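Local coordinates for E3 ubiquitin-protein ligase HERC2 (Homo sapiens, PDB 4L1M) that probably attaches ubiquitin to target proteins through its HECT domain, and is represented here by its first RCC1-like domain, a seven-bladed beta-propeller, at residues D315-S320 against I368-A373. Numbering follows the deposited sequence.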
loop_
_atom_site.group_PDB
_atom_site.type_symbol
_atom_site.label_atom_id
_atom_site.label_comp_id
_atom_site.label_asym_id
_atom_site.label_seq_id
_atom_site.Cartn_x
_atom_site.Cartn_y
_atom_site.Cartn_z
ATOM N N ASP A 315 8.029 -7.476 5.662
ATOM C CA ASP A 315 7.097 -6.520 5.062
ATOM C C ASP A 315 7.717 -5.124 4.987
ATOM O O ASP A 315 8.600 -4.764 5.772
ATOM C CB ASP A 315 5.765 -6.456 5.851
ATOM C CG ASP A 315 4.655 -5.635 5.119
ATOM O OD1 ASP A 315 4.657 -5.510 3.880
ATOM O OD2 ASP A 315 3.777 -5.104 5.799
ATOM N N VAL A 316 7.258 -4.363 4.012
ATOM C CA VAL A 316 7.648 -2.977 3.835
ATOM C C VAL A 316 6.383 -2.178 3.640
ATOM O O VAL A 316 5.491 -2.609 2.947
ATOM C CB VAL A 316 8.533 -2.777 2.577
ATOM C CG1 VAL A 316 8.703 -1.290 2.279
ATOM C CG2 VAL A 316 9.890 -3.432 2.771
ATOM N N ALA A 317 6.324 -1.004 4.255
ATOM C CA ALA A 317 5.172 -0.108 4.122
ATOM C C ALA A 317 5.711 1.232 3.635
ATOM O O ALA A 317 6.574 1.818 4.265
ATOM C CB ALA A 317 4.469 0.034 5.443
ATOM N N ALA A 318 5.226 1.667 2.483
ATOM C CA ALA A 318 5.696 2.887 1.849
ATOM C C ALA A 318 4.648 3.950 2.015
ATOM O O ALA A 318 3.561 3.789 1.533
ATOM C CB ALA A 318 5.950 2.641 0.372
ATOM N N GLY A 319 4.976 5.019 2.735
ATOM C CA GLY A 319 4.143 6.209 2.801
ATOM C C GLY A 319 4.437 7.029 1.566
ATOM O O GLY A 319 4.972 6.502 0.606
ATOM N N SER A 320 4.107 8.313 1.571
ATOM C CA SER A 320 4.391 9.166 0.404
ATOM C C SER A 320 5.891 9.295 0.166
ATOM O O SER A 320 6.383 8.956 -0.914
ATOM C CB SER A 320 3.786 10.534 0.598
ATOM O OG SER A 320 2.387 10.404 0.699
ATOM N N ILE A 368 2.760 -3.197 10.095
ATOM C CA ILE A 368 3.176 -1.805 9.939
ATOM C C ILE A 368 2.350 -1.138 8.869
ATOM O O ILE A 368 1.820 -1.805 7.997
ATOM C CB ILE A 368 4.657 -1.704 9.567
ATOM C CG1 ILE A 368 4.992 -2.702 8.443
ATOM C CG2 ILE A 368 5.512 -1.954 10.804
ATOM C CD1 ILE A 368 6.381 -2.534 7.856
ATOM N N ALA A 369 2.254 0.181 8.916
ATOM C CA ALA A 369 1.505 0.934 7.901
ATOM C C ALA A 369 1.954 2.380 7.888
ATOM O O ALA A 369 2.307 2.900 8.940
ATOM C CB ALA A 369 0.020 0.860 8.182
ATOM N N CYS A 370 1.926 3.030 6.710
ATOM C CA CYS A 370 2.307 4.458 6.589
ATOM C C CYS A 370 1.262 5.317 5.894
ATOM O O CYS A 370 0.749 4.949 4.867
ATOM C CB CYS A 370 3.608 4.595 5.803
ATOM S SG CYS A 370 4.999 3.736 6.547
ATOM N N GLY A 371 0.984 6.480 6.462
ATOM C CA GLY A 371 0.228 7.525 5.785
ATOM C C GLY A 371 1.199 8.499 5.135
ATOM O O GLY A 371 2.403 8.213 5.013
ATOM N N PRO A 372 0.695 9.648 4.701
ATOM C CA PRO A 372 1.587 10.633 4.108
ATOM C C PRO A 372 2.559 11.286 5.112
ATOM O O PRO A 372 3.641 11.687 4.734
ATOM C CB PRO A 372 0.616 11.661 3.536
ATOM C CG PRO A 372 -0.585 11.558 4.398
ATOM C CD PRO A 372 -0.699 10.110 4.732
ATOM N N ALA A 373 2.164 11.418 6.368
ATOM C CA ALA A 373 3.058 11.991 7.392
ATOM C C ALA A 373 2.966 11.203 8.706
ATOM O O ALA A 373 3.184 11.746 9.794
ATOM C CB ALA A 373 2.704 13.445 7.606
#
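Ile-368 and Cys-370 reach across from one blade of the RCC1-like beta-propeller to the next, and the methyl of Ala-317 fits between them. The strands involved, 313-318 and 365-370, are the inner edge strands of adjacent four-stranded blades, near the central axis; N-terminal strands 27-31 and 45-46 complete the blade of 365-370 and so close the ring. Their short segments run nearly parallel, 18° apart, but with axes 5.7 Å apart at closest approach and no clear backbone bond between them, they belong to packed sheets and not to one continuous sheet.

Ala-317 CB stands 4.0 Å from Ile-368 CD1 on one flank and 3.9 Å from Cys-370 SG on the other, with Ala-369 CA as a third neighbour. In Ile-368, CG1 sits between the backbone N and the carbonyl carbon (chi1 46°), and the extended chi2 carries CD1 up to the facing backbone, 3.9 Å from Ala-317 N. The Asp-315 side chain runs antiparallel to that of Ile-368, the two passing alongside each other with Asp-315 OD2 3.8 Å from Ile-368 CG1; the other carboxylate oxygen, OD1, forms a salt bridge with Arg-265. Leu-324 and Leu-326, from the neighbouring strand 322-327, also pack on Ile-368, extending the apolar seam between blades.

With SG anti to its carbonyl carbon (chi1 -59°), Cys-370 turns its sulfur back alongside Ala-317, whereas Cys-370 CB lies over the backbone of Gly-319, 3.4 Å from Gly-319 N. Past the strand ends the two segments stay close: Gly-319 CA makes a bent CH...O contact with Gly-371 O (3.5 Å). Ser-320 OG, hydrogen-bonded to Asp-105 OD1, rests against the CA-CB side of Pro-372, 3.6 Å from Pro-372 CB.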